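Local coordinates for lipoprotein (PDB 4JG9) that is a putative lipoprotein of unknown function from Bacillus anthracis, probably tethered to the cell membrane by a lipid anchor and possibly involved in lipid binding, at residues A[69-83]-A[162-174]. Sequence-based numbering, arbitrary orientation.
Sequences KGIEEKIAMADSPII and NEKYYDQFVITAE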
# COMPACT_ATOMS: atom_id res chain seq x y z
N LYS A 69 9.50 -11.40 20.55
CA LYS A 69 8.96 -12.30 19.55
C LYS A 69 9.65 -12.13 18.21
O LYS A 69 9.81 -11.02 17.73
CB LYS A 69 7.45 -12.13 19.38
CG LYS A 69 6.65 -13.01 20.30
CD LYS A 69 5.23 -13.19 19.81
CE LYS A 69 4.38 -13.88 20.85
NZ LYS A 69 4.92 -15.21 21.22
N GLY A 70 10.07 -13.23 17.62
CA GLY A 70 10.73 -13.18 16.33
C GLY A 70 11.79 -14.26 16.22
O GLY A 70 11.64 -15.33 16.77
N ILE A 71 12.85 -13.95 15.50
CA ILE A 71 13.93 -14.89 15.25
C ILE A 71 15.11 -14.55 16.14
O ILE A 71 15.66 -13.45 16.05
CB ILE A 71 14.38 -14.85 13.78
CG1 ILE A 71 13.17 -14.72 12.84
CG2 ILE A 71 15.23 -16.07 13.46
CD1 ILE A 71 12.19 -15.89 12.94
N GLU A 72 15.49 -15.50 16.99
CA GLU A 72 16.59 -15.29 17.93
C GLU A 72 17.88 -14.98 17.19
O GLU A 72 18.17 -15.58 16.16
CB GLU A 72 16.75 -16.51 18.83
CG GLU A 72 15.65 -16.66 19.86
CD GLU A 72 15.87 -17.81 20.84
OE1 GLU A 72 16.90 -17.80 21.56
OE2 GLU A 72 15.00 -18.71 20.89
N GLU A 73 18.60 -13.99 17.70
CA GLU A 73 19.90 -13.62 17.17
C GLU A 73 19.81 -12.91 15.83
O GLU A 73 20.82 -12.70 15.17
CB GLU A 73 20.82 -14.84 17.08
CG GLU A 73 21.31 -15.35 18.43
CD GLU A 73 22.26 -16.53 18.32
OE1 GLU A 73 22.85 -16.73 17.24
OE2 GLU A 73 22.41 -17.26 19.32
N LYS A 74 18.60 -12.57 15.42
CA LYS A 74 18.42 -11.87 14.16
C LYS A 74 17.56 -10.63 14.32
O LYS A 74 18.06 -9.53 14.49
CB LYS A 74 17.84 -12.80 13.10
CG LYS A 74 18.76 -13.95 12.75
CD LYS A 74 18.32 -14.65 11.49
CE LYS A 74 18.57 -13.80 10.26
NZ LYS A 74 18.16 -14.50 9.02
N ILE A 75 16.25 -10.83 14.27
CA ILE A 75 15.33 -9.73 14.45
C ILE A 75 14.12 -10.15 15.28
O ILE A 75 13.64 -11.27 15.15
CB ILE A 75 14.89 -9.16 13.09
CG1 ILE A 75 14.19 -7.82 13.26
CG2 ILE A 75 14.02 -10.15 12.35
CD1 ILE A 75 14.05 -7.04 11.97
N ALA A 76 13.63 -9.26 16.11
CA ALA A 76 12.48 -9.54 16.94
C ALA A 76 11.77 -8.26 17.33
O ALA A 76 12.34 -7.17 17.22
CB ALA A 76 12.91 -10.32 18.19
N MSE A 77 10.52 -8.39 17.78
CA MSE A 77 9.79 -7.26 18.34
C MSE A 77 9.49 -7.52 19.80
O MSE A 77 9.54 -8.67 20.26
CB MSE A 77 8.50 -7.01 17.58
CG MSE A 77 7.62 -8.24 17.45
SE MSE A 77 5.86 -7.86 16.62
CE MSE A 77 4.90 -7.75 18.31
N ALA A 78 9.19 -6.46 20.55
CA ALA A 78 8.78 -6.63 21.93
C ALA A 78 7.52 -7.50 21.96
O ALA A 78 6.62 -7.34 21.13
CB ALA A 78 8.51 -5.29 22.57
N ASP A 79 7.46 -8.41 22.93
CA ASP A 79 6.29 -9.26 23.06
C ASP A 79 5.16 -8.40 23.60
O ASP A 79 4.91 -8.35 24.80
CB ASP A 79 6.54 -10.44 23.97
CG ASP A 79 5.43 -11.47 23.87
OD1 ASP A 79 4.39 -11.18 23.24
OD2 ASP A 79 5.58 -12.57 24.46
N SER A 80 4.50 -7.69 22.70
CA SER A 80 3.41 -6.83 23.12
C SER A 80 2.12 -7.31 22.46
O SER A 80 2.15 -7.80 21.33
CB SER A 80 3.73 -5.39 22.70
OG SER A 80 2.69 -4.52 23.08
N PRO A 81 0.99 -7.18 23.16
CA PRO A 81 -0.26 -7.67 22.56
C PRO A 81 -0.67 -6.83 21.35
O PRO A 81 -0.61 -5.59 21.37
CB PRO A 81 -1.29 -7.54 23.70
CG PRO A 81 -0.70 -6.54 24.64
CD PRO A 81 0.80 -6.62 24.51
N ILE A 82 -1.04 -7.52 20.28
CA ILE A 82 -1.47 -6.86 19.05
C ILE A 82 -2.98 -6.97 18.88
O ILE A 82 -3.53 -8.07 18.74
CB ILE A 82 -0.75 -7.47 17.85
CG1 ILE A 82 0.74 -7.10 17.93
CG2 ILE A 82 -1.34 -6.99 16.55
CD1 ILE A 82 1.64 -8.11 17.30
N ILE A 83 -3.64 -5.83 18.90
CA ILE A 83 -5.10 -5.80 18.83
C ILE A 83 -5.49 -5.32 17.44
O ILE A 83 -5.06 -4.24 17.03
CB ILE A 83 -5.68 -4.85 19.89
CG1 ILE A 83 -5.07 -5.12 21.27
CG2 ILE A 83 -7.17 -5.01 19.98
CD1 ILE A 83 -5.37 -6.47 21.79
N ASN A 162 16.72 -3.19 2.41
CA ASN A 162 17.24 -2.74 1.13
C ASN A 162 16.63 -3.56 0.00
O ASN A 162 17.31 -3.88 -0.98
CB ASN A 162 18.77 -2.82 1.11
CG ASN A 162 19.37 -1.88 0.08
OD1 ASN A 162 18.75 -0.90 -0.32
ND2 ASN A 162 20.59 -2.19 -0.36
N GLU A 163 15.36 -3.93 0.18
CA GLU A 163 14.57 -4.66 -0.82
C GLU A 163 14.96 -6.12 -1.01
O GLU A 163 14.46 -6.77 -1.92
CB GLU A 163 14.55 -3.94 -2.18
CG GLU A 163 14.01 -2.54 -2.07
CD GLU A 163 13.58 -1.95 -3.40
OE1 GLU A 163 13.82 -2.61 -4.44
OE2 GLU A 163 12.99 -0.84 -3.39
N LYS A 164 15.85 -6.60 -0.14
CA LYS A 164 16.29 -8.00 -0.15
C LYS A 164 15.67 -8.75 1.02
O LYS A 164 15.66 -8.24 2.15
CB LYS A 164 17.81 -8.06 -0.08
CG LYS A 164 18.41 -9.46 -0.01
CD LYS A 164 19.92 -9.35 0.11
CE LYS A 164 20.56 -10.68 0.37
NZ LYS A 164 20.54 -11.53 -0.85
N TYR A 165 15.13 -9.94 0.76
CA TYR A 165 14.49 -10.73 1.80
C TYR A 165 15.43 -11.00 2.98
O TYR A 165 16.58 -11.40 2.79
CB TYR A 165 13.98 -12.06 1.23
CG TYR A 165 13.31 -12.94 2.25
CD1 TYR A 165 11.96 -12.77 2.57
CD2 TYR A 165 14.01 -13.96 2.89
CE1 TYR A 165 11.34 -13.58 3.52
CE2 TYR A 165 13.39 -14.77 3.83
CZ TYR A 165 12.07 -14.58 4.14
OH TYR A 165 11.46 -15.39 5.08
N TYR A 166 14.94 -10.78 4.19
CA TYR A 166 15.76 -10.97 5.38
C TYR A 166 15.29 -12.17 6.18
O TYR A 166 16.04 -13.11 6.41
CB TYR A 166 15.76 -9.73 6.27
CG TYR A 166 16.64 -9.91 7.48
CD1 TYR A 166 18.02 -9.90 7.34
CD2 TYR A 166 16.11 -10.15 8.73
CE1 TYR A 166 18.85 -10.08 8.43
CE2 TYR A 166 16.93 -10.35 9.84
CZ TYR A 166 18.30 -10.31 9.67
OH TYR A 166 19.14 -10.49 10.74
N ASP A 167 14.05 -12.10 6.64
CA ASP A 167 13.43 -13.20 7.35
C ASP A 167 11.92 -13.01 7.44
O ASP A 167 11.36 -12.08 6.85
CB ASP A 167 14.03 -13.35 8.75
CG ASP A 167 14.21 -14.82 9.14
OD1 ASP A 167 13.33 -15.63 8.76
OD2 ASP A 167 15.23 -15.17 9.79
N GLN A 168 11.27 -13.90 8.18
CA GLN A 168 9.83 -13.84 8.37
C GLN A 168 9.45 -14.50 9.69
O GLN A 168 10.16 -15.36 10.18
CB GLN A 168 9.13 -14.55 7.21
CG GLN A 168 9.21 -16.07 7.26
CD GLN A 168 8.72 -16.74 5.99
OE1 GLN A 168 8.88 -17.95 5.82
NE2 GLN A 168 8.16 -15.96 5.07
N PHE A 169 8.34 -14.07 10.28
CA PHE A 169 7.79 -14.79 11.42
C PHE A 169 6.30 -14.51 11.61
O PHE A 169 5.77 -13.56 11.03
CB PHE A 169 8.60 -14.57 12.72
CG PHE A 169 8.60 -13.16 13.22
CD1 PHE A 169 7.64 -12.72 14.11
CD2 PHE A 169 9.58 -12.28 12.81
CE1 PHE A 169 7.64 -11.42 14.58
CE2 PHE A 169 9.58 -10.97 13.27
CZ PHE A 169 8.61 -10.54 14.15
N VAL A 170 5.63 -15.35 12.38
CA VAL A 170 4.19 -15.28 12.53
C VAL A 170 3.79 -14.68 13.87
O VAL A 170 4.35 -15.02 14.91
CB VAL A 170 3.56 -16.68 12.36
CG1 VAL A 170 2.09 -16.67 12.71
CG2 VAL A 170 3.75 -17.17 10.93
N ILE A 171 2.81 -13.79 13.85
CA ILE A 171 2.31 -13.18 15.08
C ILE A 171 0.81 -13.38 15.16
O ILE A 171 0.18 -13.78 14.18
CB ILE A 171 2.65 -11.67 15.14
CG1 ILE A 171 2.04 -10.93 13.95
CG2 ILE A 171 4.16 -11.45 15.14
CD1 ILE A 171 1.04 -9.92 14.33
N THR A 172 0.25 -13.13 16.33
CA THR A 172 -1.19 -13.26 16.54
C THR A 172 -1.81 -11.90 16.77
O THR A 172 -1.31 -11.11 17.57
CB THR A 172 -1.50 -14.11 17.77
OG1 THR A 172 -0.84 -15.38 17.65
CG2 THR A 172 -2.99 -14.32 17.91
N ALA A 173 -2.90 -11.61 16.08
CA ALA A 173 -3.66 -10.41 16.37
C ALA A 173 -4.95 -10.82 17.05
O ALA A 173 -5.65 -11.74 16.60
CB ALA A 173 -3.96 -9.62 15.09
N GLU A 174 -5.26 -10.14 18.14
CA GLU A 174 -6.45 -10.43 18.91
C GLU A 174 -7.60 -9.54 18.46
O GLU A 174 -8.76 -9.82 18.73
CB GLU A 174 -6.16 -10.23 20.40
CG GLU A 174 -5.19 -11.24 20.97
CD GLU A 174 -4.50 -10.73 22.22
OE1 GLU A 174 -5.20 -10.31 23.17
OE2 GLU A 174 -3.25 -10.77 22.26
OXT GLU A 174 -7.38 -8.51 17.80
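F169 lays one face of its ring against the backbone of G70, whose CA stands 3.6 Å from the F169 ring centroid and only 6° off the normal, a CH-pi contact. With CG of F169 between its backbone N and carbonyl carbon, chi1 64° turns the ring from strand 164-173 toward the corner at G70, where the chain leaves strand 66-69. CG of selenomethionine M77 lies at the ring edge, nearest CZ, while the I71 and F169 side chains run alongside one another, pointing opposite ways, with CD1 of I71 3.8 Å from CB of F169. I159 of strand 153-161 also touches this phenylalanine.

The classic bulge formed by K74 and I75 opposite I71 sends these neighbouring side chains to Y166. NZ of K74 lies over one face of the ring, toward its rim, in a cation-pi contact, and CG2 of I75 abuts the edge in plane. The same NZ makes a salt bridge of 3.1 Å to OD2 of D167, approaching from above the carboxylate plane, while OD1 of D167 accepts the backbone N-H of Q168, a bond on the anti side that limits the carboxylate's rotation. The Y166 hydroxyl is hydrogen-bonded to OD2 of D96.

At the C-terminus, CD1 of I82 meets CD1 of I171 at 3.5 Å, the two side chains roughly perpendicular, and E174 N donates a nearly straight hydrogen bond of 2.8 Å to I82 O.

Two antiparallel sheets are thus packed together through an apolar centre, with a lysine shared between an aromatic face and a carboxylate at one end, where the paired charges probably favour the ionised forms, and a backbone hydrogen bond at the other.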